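Local coordinates for cerato-platanin-like protein (Moniliophthora perniciosa, PDB 3SUL) that is of unknown function but, as a secreted fungal member of the cerato-platanin family, adopts a double-psi beta-barrel fold, at residues G27-L32 with N56-G61; T21-D26 with G79-G84; Q65-G70 with D109-L114; T71-H76 with L97-A102. One frame throughout, in Å; residues are numbered along the deposited sequence.

Overall arrangement
Four contacts of this double-psi beta-barrel form two groups on opposite sides of the chain's centre. Contact 1 and contact 2 have centres 8 Å apart and are joined covalently by the Cys24-Cys60 disulfide, with Gly61 N also probably hydrogen-bonded to Gly79 O. Contacts 3 and 4 lie 9 Å apart, centre to centre, and share a seam of neighbouring strands, where Ile66 N probably bonds to Ile75 O and Thr67 OG1 meets Thr74 OG1. Strand 73-80 spans the two groups, its start serving contact 4 and its end contact 2, whose centres are 23 Å apart. The two farthest, contacts 1 and 4, are 27 Å apart between centres.

Contact 1. Residues G27-L32 with N56-G61; sequences GPNGML and NSESCG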
loop_
_atom_site.group_PDB
_atom_site.type_symbol
_atom_site.label_atom_id
_atom_site.label_comp_id
_atom_site.label_asym_id
_atom_site.label_seq_id
_atom_site.Cartn_x
_atom_site.Cartn_y
_atom_site.Cartn_z
ATOM N N GLY A 27 1.297 -10.697 -15.335
ATOM C CA GLY A 27 1.213 -9.642 -16.383
ATOM C C GLY A 27 2.367 -8.682 -16.176
ATOM O O GLY A 27 3.007 -8.638 -15.069
ATOM N N PRO A 28 2.595 -7.821 -17.160
ATOM C CA PRO A 28 3.792 -6.937 -17.061
ATOM C C PRO A 28 3.832 -5.984 -15.863
ATOM O O PRO A 28 4.917 -5.700 -15.315
ATOM C CB PRO A 28 3.760 -6.184 -18.403
ATOM C CG PRO A 28 3.150 -7.146 -19.350
ATOM C CD PRO A 28 2.016 -7.867 -18.519
ATOM N N ASN A 29 2.723 -5.542 -15.350
ATOM C CA ASN A 29 2.752 -4.624 -14.212
ATOM C C ASN A 29 2.682 -5.315 -12.874
ATOM O O ASN A 29 2.700 -4.671 -11.858
ATOM C CB ASN A 29 1.594 -3.670 -14.327
ATOM C CG ASN A 29 1.709 -2.834 -15.566
ATOM O OD1 ASN A 29 2.813 -2.424 -15.906
ATOM N ND2 ASN A 29 0.593 -2.662 -16.324
ATOM N N GLY A 30 2.406 -6.622 -12.891
ATOM C CA GLY A 30 2.147 -7.313 -11.658
ATOM C C GLY A 30 3.420 -7.528 -10.871
ATOM O O GLY A 30 4.471 -7.646 -11.444
ATOM N N MET A 31 3.226 -7.706 -9.556
ATOM C CA MET A 31 4.395 -7.800 -8.686
ATOM C C MET A 31 5.016 -9.139 -8.881
ATOM O O MET A 31 6.245 -9.200 -8.718
ATOM C CB MET A 31 3.952 -7.614 -7.253
ATOM C CG MET A 31 3.243 -6.238 -7.018
ATOM S SD MET A 31 4.387 -4.937 -7.366
ATOM C CE MET A 31 5.519 -5.161 -5.951
ATOM N N LEU A 32 4.258 -10.189 -9.240
ATOM C CA LEU A 32 4.936 -11.516 -9.513
ATOM C C LEU A 32 5.962 -11.339 -10.614
ATOM O O LEU A 32 7.106 -11.835 -10.556
ATOM C CB LEU A 32 3.917 -12.593 -9.868
ATOM C CG LEU A 32 2.899 -12.868 -8.777
ATOM C CD1 LEU A 32 1.765 -13.720 -9.330
ATOM C CD2 LEU A 32 3.542 -13.594 -7.560
ATOM N N ASN A 56 -3.410 -6.196 -13.579
ATOM C CA ASN A 56 -2.408 -5.653 -14.487
ATOM C C ASN A 56 -2.480 -4.127 -14.722
ATOM O O ASN A 56 -1.941 -3.642 -15.729
ATOM C CB ASN A 56 -2.179 -6.502 -15.760
ATOM C CG ASN A 56 -0.923 -6.182 -16.435
ATOM O OD1 ASN A 56 0.180 -6.163 -15.809
ATOM N ND2 ASN A 56 -1.012 -5.951 -17.720
ATOM N N SER A 57 -3.092 -3.456 -13.759
ATOM C CA SER A 57 -3.195 -1.972 -13.653
ATOM C C SER A 57 -1.843 -1.383 -13.910
ATOM O O SER A 57 -0.807 -1.858 -13.399
ATOM C CB SER A 57 -3.797 -1.560 -12.331
ATOM O OG SER A 57 -3.766 -0.141 -12.212
ATOM N N GLU A 58 -1.810 -0.390 -14.794
ATOM C CA GLU A 58 -0.596 0.324 -15.021
ATOM C C GLU A 58 -0.073 0.991 -13.725
ATOM O O GLU A 58 1.118 1.323 -13.630
ATOM C CB GLU A 58 -0.831 1.320 -16.151
ATOM C CG GLU A 58 0.450 1.617 -16.975
ATOM C CD GLU A 58 0.914 0.557 -17.992
ATOM O OE1 GLU A 58 0.184 -0.418 -18.339
ATOM O OE2 GLU A 58 2.104 0.705 -18.413
ATOM N N SER A 59 -0.935 1.105 -12.746
ATOM C CA SER A 59 -0.612 1.644 -11.418
ATOM C C SER A 59 -0.072 0.540 -10.475
ATOM O O SER A 59 0.274 0.821 -9.339
ATOM C CB SER A 59 -1.853 2.258 -10.755
ATOM O OG SER A 59 -2.138 3.574 -11.254
ATOM N N CYS A 60 -0.101 -0.716 -10.913
ATOM C CA CYS A 60 0.386 -1.810 -10.059
ATOM C C CYS A 60 1.856 -1.568 -9.776
ATOM O O CYS A 60 2.659 -1.285 -10.685
ATOM C CB CYS A 60 0.323 -3.143 -10.813
ATOM S SG CYS A 60 -1.285 -3.828 -10.585
ATOM N N GLY A 61 2.240 -1.712 -8.498
ATOM C CA GLY A 61 3.637 -1.483 -8.232
ATOM C C GLY A 61 4.066 -0.035 -8.163
ATOM O O GLY A 61 5.267 0.247 -8.165
#
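Asn29 reaches from one type I beta turn, Gly27 to Gly30, to a second, Ser57 to Cys60, and to Asn56 just ahead of it, so that one residue, through side chain and backbone, links two loops of the double-psi beta-barrel. The backbone N opens the grip, donating to Asn56 OD1 at 2.7 Å within the plane of that carbonyl. Asn56 can offer this oxygen because its CG stands opposite its backbone N (chi1 -162°), which carries the amide across to the turn. Along the side chain of Asn29, CB sits 3.1 Å from Ser57 O and 3.8 Å from Cys60 CB, and CG follows at 3.5 Å from Ser57 O. At the tip, ND2 makes two bonds. One runs to Asn56 O at 2.8 Å, almost straight at 170° and in the plane of the Asn29 amide, although it meets the acceptor carbonyl from above. The other, more bent, goes to Glu58 OE1 at 3.0 Å, approaching over the carboxylate, whose plane is turned 82° from the amide. Together they fix the rotation of the amide. Cys60 is tied further to Cys24 by a disulfide, and Asn29 O receives Lys34 NZ. Deeper in, the Met31 chain folds at chi2 and chi3 and lays its SD 3.6 Å from Gly61 CA.

Contact 2. Residues T21-D26 with G79-G84; sequences TVACSD and GVDVAG
Ala23 faces Asp81 and Cys24 faces Val80, each pair with CA atoms 5.1 Å apart, where an inverse gamma turn centred on Cys24 meets the last part of barrel strand 73-80 and the chain turns a corner at Asp81. One backbone bond spans this junction of the double-psi beta-barrel, from Cys24 N to Val80 O at 3.2 Å, with the donor lying above the carbonyl plane.

Asp81 supplies the second bond. With CG anti to the backbone N (chi1 -157°), its carboxylate swings to the facing loop, and OD1 takes the N-H of Ala23 at 3.1 Å, fairly straight at 161° but from above the carboxylate. The same oxygen also receives a weak bond from Val82 N, so two backbone donors converge on it. OD2 has a different role: a water donates both to it and to Thr21 O, bridging the loop and the strand corner. Val22 covers this carboxylate with one methyl, CG1, which stands 3.5 Å from Asp81 OD2, while its other methyl, CG2, turns to the Val80 carbonyl at 3.2 Å from the oxygen. Next to the Ala23 N bond, the Ala23 methyl packs against Val82, CB to CG2, at 3.9 Å.

Val80 continues into the interior, where Phe19 and Val46 touch its side chain. Beside the Val80 carbonyl, Cys24 SG rests 3.1 Å from Val80 O.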
loop_
_atom_site.group_PDB
_atom_site.type_symbol
_atom_site.label_atom_id
_atom_site.label_comp_id
_atom_site.label_asym_id
_atom_site.label_seq_id
_atom_site.Cartn_x
_atom_site.Cartn_y
_atom_site.Cartn_z
ATOM N N THR A 21 -2.870 -13.325 -5.209
ATOM C CA THR A 21 -4.192 -13.134 -4.570
ATOM C C THR A 21 -4.677 -11.730 -4.818
ATOM O O THR A 21 -5.709 -11.364 -4.281
ATOM C CB THR A 21 -4.098 -13.337 -3.064
ATOM O OG1 THR A 21 -3.245 -12.341 -2.460
ATOM C CG2 THR A 21 -3.531 -14.763 -2.733
ATOM N N VAL A 22 -3.865 -10.916 -5.500
ATOM C CA VAL A 22 -4.196 -9.515 -5.705
ATOM C C VAL A 22 -4.211 -9.159 -7.183
ATOM O O VAL A 22 -3.840 -9.924 -8.069
ATOM C CB VAL A 22 -3.248 -8.519 -4.885
ATOM C CG1 VAL A 22 -3.369 -8.698 -3.417
ATOM C CG2 VAL A 22 -1.739 -8.659 -5.336
ATOM N N ALA A 23 -4.691 -7.942 -7.483
ATOM C CA ALA A 23 -4.829 -7.511 -8.850
ATOM C C ALA A 23 -3.483 -7.445 -9.424
ATOM O O ALA A 23 -3.321 -7.726 -10.592
ATOM C CB ALA A 23 -5.456 -6.089 -8.944
ATOM N N CYS A 24 -2.468 -7.127 -8.589
ATOM C CA CYS A 24 -1.174 -6.921 -9.164
ATOM C C CYS A 24 -0.330 -8.181 -9.098
ATOM O O CYS A 24 0.726 -8.210 -8.527
ATOM C CB CYS A 24 -0.454 -5.796 -8.473
ATOM S SG CYS A 24 -1.386 -4.249 -8.644
ATOM N N SER A 25 -0.802 -9.184 -9.799
ATOM C CA SER A 25 -0.252 -10.532 -9.708
ATOM C C SER A 25 0.728 -10.689 -10.825
ATOM O O SER A 25 1.891 -10.215 -10.766
ATOM C CB SER A 25 -1.417 -11.499 -9.767
ATOM O OG SER A 25 -2.217 -11.250 -10.962
ATOM N N ASP A 26 0.323 -11.351 -11.899
ATOM C CA ASP A 26 1.178 -11.505 -13.053
ATOM C C ASP A 26 0.843 -10.452 -14.124
ATOM O O ASP A 26 0.277 -9.401 -13.775
ATOM C CB ASP A 26 1.140 -12.941 -13.592
ATOM C CG ASP A 26 -0.247 -13.380 -13.950
ATOM O OD1 ASP A 26 -1.162 -12.579 -13.740
ATOM O OD2 ASP A 26 -0.374 -14.523 -14.384
ATOM N N GLY A 79 1.478 0.240 -4.193
ATOM C CA GLY A 79 0.051 -0.105 -4.544
ATOM C C GLY A 79 0.103 -1.485 -5.203
ATOM O O GLY A 79 0.854 -1.708 -6.145
ATOM N N VAL A 80 -0.668 -2.445 -4.665
ATOM C CA VAL A 80 -0.600 -3.787 -5.236
ATOM C C VAL A 80 -1.982 -4.361 -5.401
ATOM O O VAL A 80 -2.103 -5.474 -5.860
ATOM C CB VAL A 80 0.201 -4.756 -4.353
ATOM C CG1 VAL A 80 1.604 -4.230 -4.127
ATOM C CG2 VAL A 80 -0.463 -4.958 -2.997
ATOM N N ASP A 81 -3.008 -3.635 -4.954
ATOM C CA ASP A 81 -4.350 -4.193 -5.058
ATOM C C ASP A 81 -5.386 -3.069 -5.223
ATOM O O ASP A 81 -5.119 -1.913 -5.035
ATOM C CB ASP A 81 -4.691 -5.102 -3.864
ATOM C CG ASP A 81 -5.798 -6.090 -4.212
ATOM O OD1 ASP A 81 -6.153 -6.152 -5.417
ATOM O OD2 ASP A 81 -6.265 -6.759 -3.298
ATOM N N VAL A 82 -6.588 -3.455 -5.571
ATOM C CA VAL A 82 -7.686 -2.509 -5.750
ATOM C C VAL A 82 -8.171 -2.055 -4.384
ATOM O O VAL A 82 -8.444 -2.869 -3.478
ATOM C CB VAL A 82 -8.817 -3.233 -6.516
ATOM C CG1 VAL A 82 -10.067 -2.279 -6.681
ATOM C CG2 VAL A 82 -8.324 -3.644 -7.861
ATOM N N ALA A 83 -8.251 -0.725 -4.183
ATOM C CA ALA A 83 -9.017 -0.230 -3.022
ATOM C C ALA A 83 -10.183 0.524 -3.603
ATOM O O ALA A 83 -10.068 1.080 -4.700
ATOM C CB ALA A 83 -8.219 0.661 -2.107
ATOM N N GLY A 84 -11.301 0.479 -2.884
ATOM C CA GLY A 84 -12.483 1.262 -3.268
ATOM C C GLY A 84 -12.228 2.737 -3.055
ATOM O O GLY A 84 -12.447 3.588 -3.943
HETATM O O HOH W 1 -7.742 -9.398 -3.801
#

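Contact 3. Residues Q65-G70 with D109-L114; sequences QITWSG and DVTATL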
loop_
_atom_site.group_PDB
_atom_site.type_symbol
_atom_site.label_atom_id
_atom_site.label_comp_id
_atom_site.label_asym_id
_atom_site.label_seq_id
_atom_site.Cartn_x
_atom_site.Cartn_y
_atom_site.Cartn_z
ATOM N N GLN A 65 3.983 8.196 -1.426
ATOM C CA GLN A 65 4.499 8.708 -0.190
ATOM C C GLN A 65 3.260 9.245 0.484
ATOM O O GLN A 65 2.569 10.113 -0.075
ATOM C CB GLN A 65 5.547 9.738 -0.568
ATOM C CG GLN A 65 6.029 10.508 0.558
ATOM C CD GLN A 65 6.578 11.868 0.095
ATOM O OE1 GLN A 65 7.598 11.924 -0.551
ATOM N NE2 GLN A 65 5.852 12.944 0.389
ATOM N N ILE A 66 2.952 8.719 1.690
ATOM C CA ILE A 66 1.684 9.011 2.386
ATOM C C ILE A 66 1.977 9.629 3.725
ATOM O O ILE A 66 2.741 9.081 4.500
ATOM C CB ILE A 66 0.901 7.774 2.670
ATOM C CG1 ILE A 66 0.715 6.954 1.391
ATOM C CG2 ILE A 66 -0.402 8.140 3.462
ATOM C CD1 ILE A 66 -0.182 5.721 1.552
ATOM N N THR A 67 1.309 10.738 4.020
ATOM C CA THR A 67 1.527 11.492 5.256
ATOM C C THR A 67 0.223 11.705 6.031
ATOM O O THR A 67 -0.791 11.924 5.452
ATOM C CB THR A 67 2.220 12.860 4.954
ATOM O OG1 THR A 67 3.406 12.654 4.169
ATOM C CG2 THR A 67 2.484 13.641 6.254
ATOM N N TRP A 68 0.291 11.557 7.344
ATOM C CA TRP A 68 -0.829 11.832 8.183
ATOM C C TRP A 68 -0.563 13.080 8.954
ATOM O O TRP A 68 0.418 13.128 9.720
ATOM C CB TRP A 68 -1.001 10.723 9.203
ATOM C CG TRP A 68 -2.286 10.854 9.927
ATOM C CD1 TRP A 68 -3.459 11.176 9.372
ATOM C CD2 TRP A 68 -2.515 10.704 11.328
ATOM N NE1 TRP A 68 -4.430 11.205 10.319
ATOM C CE2 TRP A 68 -3.877 10.928 11.538
ATOM C CE3 TRP A 68 -1.700 10.410 12.425
ATOM C CZ2 TRP A 68 -4.465 10.859 12.802
ATOM C CZ3 TRP A 68 -2.281 10.338 13.693
ATOM C CH2 TRP A 68 -3.648 10.575 13.865
ATOM N N SER A 69 -1.455 14.043 8.759
ATOM C CA SER A 69 -1.395 15.297 9.534
ATOM C C SER A 69 -1.441 15.138 11.044
ATOM O O SER A 69 -0.956 16.032 11.750
ATOM C CB SER A 69 -2.511 16.239 9.117
ATOM O OG SER A 69 -2.287 16.723 7.830
ATOM N N GLY A 70 -1.905 13.986 11.509
ATOM C CA GLY A 70 -2.000 13.707 12.919
ATOM C C GLY A 70 -0.645 13.620 13.546
ATOM O O GLY A 70 -0.411 14.192 14.630
ATOM N N ASP A 109 -7.788 10.268 7.700
ATOM C CA ASP A 109 -7.588 10.918 6.395
ATOM C C ASP A 109 -6.115 11.281 6.274
ATOM O O ASP A 109 -5.492 11.797 7.232
ATOM C CB ASP A 109 -8.416 12.197 6.252
ATOM C CG ASP A 109 -9.775 11.937 5.590
ATOM O OD1 ASP A 109 -10.000 12.405 4.432
ATOM O OD2 ASP A 109 -10.604 11.247 6.222
ATOM N N VAL A 110 -5.553 11.016 5.104
ATOM C CA VAL A 110 -4.110 11.178 4.923
ATOM C C VAL A 110 -3.952 11.891 3.618
ATOM O O VAL A 110 -4.906 12.070 2.893
ATOM C CB VAL A 110 -3.308 9.845 4.796
ATOM C CG1 VAL A 110 -3.409 8.942 6.054
ATOM C CG2 VAL A 110 -3.599 9.148 3.440
ATOM N N THR A 111 -2.729 12.328 3.365
ATOM C CA THR A 111 -2.314 12.989 2.171
ATOM C C THR A 111 -1.288 12.090 1.485
ATOM O O THR A 111 -0.433 11.559 2.147
ATOM C CB THR A 111 -1.830 14.433 2.537
ATOM O OG1 THR A 111 -1.316 15.095 1.394
ATOM C CG2 THR A 111 -0.794 14.421 3.640
ATOM N N ALA A 112 -1.369 11.903 0.172
ATOM C CA ALA A 112 -0.498 10.989 -0.568
ATOM C C ALA A 112 -0.068 11.532 -1.904
ATOM O O ALA A 112 -0.847 12.245 -2.548
ATOM C CB ALA A 112 -1.162 9.640 -0.788
ATOM N N THR A 113 1.145 11.158 -2.327
ATOM C CA THR A 113 1.836 11.601 -3.514
ATOM C C THR A 113 2.527 10.459 -4.186
ATOM O O THR A 113 3.295 9.736 -3.581
ATOM C CB THR A 113 2.888 12.716 -3.173
ATOM O OG1 THR A 113 2.142 13.836 -2.738
ATOM C CG2 THR A 113 3.817 13.083 -4.384
ATOM N N LEU A 114 2.262 10.303 -5.478
ATOM C CA LEU A 114 2.961 9.325 -6.273
ATOM C C LEU A 114 4.397 9.760 -6.428
ATOM O O LEU A 114 4.659 10.925 -6.725
ATOM C CB LEU A 114 2.310 9.248 -7.701
ATOM C CG LEU A 114 2.956 8.268 -8.663
ATOM C CD1 LEU A 114 2.602 6.908 -8.184
ATOM C CD2 LEU A 114 2.386 8.453 -10.128
HETATM O O HOH W 2 -7.454 11.764 10.732
HETATM O O HOH W 3 -3.470 14.268 6.733
#
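Thr67 and Thr111 form a hydrogen-bonded antiparallel pair, with Thr67 N to Thr111 O at 2.7 Å and Thr111 N to Thr67 O at 2.9 Å. Gln65 and Thr113, two residues back on one strand and two on along the other, form a second such pair, and between them the non-hydrogen-bonded pair Ile66 and Ala112 brings in CA-H...O contacts. On the Thr67 face, Thr111 CG2 lies against Thr67 CB at 3.6 Å, while Thr67 OG1 hydrogen-bonds to Thr74 OG1 on strand 73-80. Ile66 splits its branches: CG2, anti to the backbone N, is pressed tightly on Val110 CG2 at 3.4 Å, and CG1, beside that N (chi1 -53°), reaches Ala112 CB at 3.9 Å. Beside Val110, the edge of the Trp68 ring points CD1 at Asp109 O, 3.0 Å away and near the ring plane. One water accepts from Trp68 NE1 and, weakly, from Asp109 N; a second joins Ser69 N to Asp109 O. Gly70 CA lies above one face of the indole, offset toward its rim. Outward from this pair in the double-psi beta-barrel, strand 73-80 flanks strand 63-68, strand 4-8 meets Val110 through Val4 and Leu6, and Leu97 of helix 91-98 touches Ile66, Trp68 and Val110.

Contact 4. Residues T71-H76 with L97-A102; sequences TGKTIH and LTNGQA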
loop_
_atom_site.group_PDB
_atom_site.type_symbol
_atom_site.label_atom_id
_atom_site.label_comp_id
_atom_site.label_asym_id
_atom_site.label_seq_id
_atom_site.Cartn_x
_atom_site.Cartn_y
_atom_site.Cartn_z
ATOM N N THR A 71 0.307 12.956 12.886
ATOM C CA THR A 71 1.604 12.799 13.525
ATOM C C THR A 71 2.633 13.515 12.735
ATOM O O THR A 71 3.751 13.763 13.185
ATOM C CB THR A 71 1.979 11.322 13.513
ATOM O OG1 THR A 71 1.870 10.865 12.164
ATOM C CG2 THR A 71 1.015 10.524 14.466
ATOM N N GLY A 72 2.251 13.825 11.489
ATOM C CA GLY A 72 3.148 14.426 10.564
ATOM C C GLY A 72 4.080 13.362 9.988
ATOM O O GLY A 72 5.042 13.692 9.402
ATOM N N LYS A 73 3.792 12.077 10.210
ATOM C CA LYS A 73 4.714 11.041 9.823
ATOM C C LYS A 73 4.432 10.647 8.370
ATOM O O LYS A 73 3.361 10.831 7.884
ATOM C CB LYS A 73 4.504 9.833 10.762
ATOM C CG LYS A 73 5.181 10.042 12.054
ATOM C CD LYS A 73 5.164 8.777 12.868
ATOM C CE LYS A 73 6.208 7.739 12.495
ATOM N NZ LYS A 73 6.013 6.546 13.468
ATOM N N THR A 74 5.456 10.153 7.719
ATOM C CA THR A 74 5.322 9.723 6.366
ATOM C C THR A 74 5.698 8.282 6.209
ATOM O O THR A 74 6.712 7.810 6.782
ATOM C CB THR A 74 6.185 10.639 5.478
ATOM O OG1 THR A 74 5.716 11.975 5.609
ATOM C CG2 THR A 74 6.092 10.177 4.013
ATOM N N ILE A 75 4.911 7.569 5.393
ATOM C CA ILE A 75 5.321 6.244 4.986
ATOM C C ILE A 75 5.291 6.138 3.469
ATOM O O ILE A 75 4.781 7.051 2.789
ATOM C CB ILE A 75 4.425 5.167 5.559
ATOM C CG1 ILE A 75 2.993 5.356 5.118
ATOM C CG2 ILE A 75 4.430 5.229 7.114
ATOM C CD1 ILE A 75 2.057 4.129 5.314
ATOM N N HIS A 76 5.945 5.079 2.943
ATOM C CA HIS A 76 5.844 4.726 1.544
ATOM C C HIS A 76 5.076 3.431 1.380
ATOM O O HIS A 76 5.281 2.455 2.095
ATOM C CB HIS A 76 7.213 4.636 0.942
ATOM C CG HIS A 76 7.884 5.965 0.844
ATOM N ND1 HIS A 76 8.625 6.511 1.878
ATOM C CD2 HIS A 76 7.930 6.862 -0.174
ATOM C CE1 HIS A 76 9.093 7.691 1.490
ATOM N NE2 HIS A 76 8.672 7.933 0.254
ATOM N N LEU A 97 2.138 5.381 10.736
ATOM C CA LEU A 97 1.580 6.676 10.409
ATOM C C LEU A 97 1.040 7.347 11.644
ATOM O O LEU A 97 1.248 8.547 11.787
ATOM C CB LEU A 97 0.454 6.554 9.396
ATOM C CG LEU A 97 0.742 6.676 7.902
ATOM C CD1 LEU A 97 -0.507 6.486 7.047
ATOM C CD2 LEU A 97 1.423 8.017 7.524
ATOM N N THR A 98 0.393 6.573 12.547
ATOM C CA THR A 98 -0.349 7.148 13.677
ATOM C C THR A 98 0.306 6.992 15.033
ATOM O O THR A 98 -0.288 7.342 16.021
ATOM C CB THR A 98 -1.720 6.594 13.769
ATOM O OG1 THR A 98 -1.638 5.178 13.984
ATOM C CG2 THR A 98 -2.390 6.808 12.424
ATOM N N ASN A 99 1.558 6.547 15.059
ATOM C CA ASN A 99 2.249 6.333 16.307
ATOM C C ASN A 99 1.407 5.421 17.224
ATOM O O ASN A 99 1.098 5.739 18.395
ATOM C CB ASN A 99 2.690 7.668 16.906
ATOM C CG ASN A 99 4.055 8.131 16.336
ATOM O OD1 ASN A 99 4.881 7.311 15.895
ATOM N ND2 ASN A 99 4.289 9.450 16.351
ATOM N N GLY A 100 0.984 4.324 16.593
ATOM C CA GLY A 100 0.382 3.169 17.240
ATOM C C GLY A 100 -1.102 3.318 17.491
ATOM O O GLY A 100 -1.586 2.844 18.525
ATOM N N GLN A 101 -1.838 3.986 16.597
ATOM C CA GLN A 101 -3.277 4.245 16.823
ATOM C C GLN A 101 -4.067 3.710 15.672
ATOM O O GLN A 101 -5.159 4.162 15.345
ATOM C CB GLN A 101 -3.580 5.741 16.954
ATOM C CG GLN A 101 -2.787 6.390 18.022
ATOM C CD GLN A 101 -3.147 7.829 18.132
ATOM O OE1 GLN A 101 -2.653 8.688 17.355
ATOM N NE2 GLN A 101 -4.046 8.121 19.066
ATOM N N ALA A 102 -3.474 2.731 15.022
ATOM C CA ALA A 102 -4.136 2.048 13.932
ATOM C C ALA A 102 -5.458 1.379 14.380
ATOM O O ALA A 102 -6.531 1.597 13.830
ATOM C CB ALA A 102 -3.151 0.984 13.418
#
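Thr71 holds OG1 between its backbone N and carbonyl carbon (chi1 53°), which brings the hydroxyl close to Leu97 O and lets CG2 settle 3.6 Å from Thr98 C. Thr71 OG1 would donate to Leu97 O, but the 2.4 Å separation is very short and the length is doubtful. The same OG1 accepts from Lys73 N at 3.0 Å, closing an ST turn. The Lys73 chain, after an extended start, bends at chi3 (80°) and passes across Asn99 at about a right angle, its CD 3.4 Å from Asn99 OD1 and its NZ donating to that oxygen at 2.8 Å from above the carbonyl plane.

These groups sit near the beginning of strand 73-80 of the double-psi beta-barrel and the C-terminal end of helix 91-98. Gly72 and Lys73 both face Trp68 in a G1 beta bulge, and Asn99, at positive phi, ends the helix in a Schellman motif, its side chain projecting toward Lys73. The ammonium has a second partner in Asp96, a salt bridge that would probably strengthen its hold on the helix end.

On the buried side, Leu97 and Ile75 cross at about a right angle. Ile75 CG1 touches Leu97 CG at 3.8 Å, and CD1 of the isoleucine lies 3.9 Å from Leu97 CD1. The other leucine methyl, CD2, rests 3.4 Å from Lys73 O.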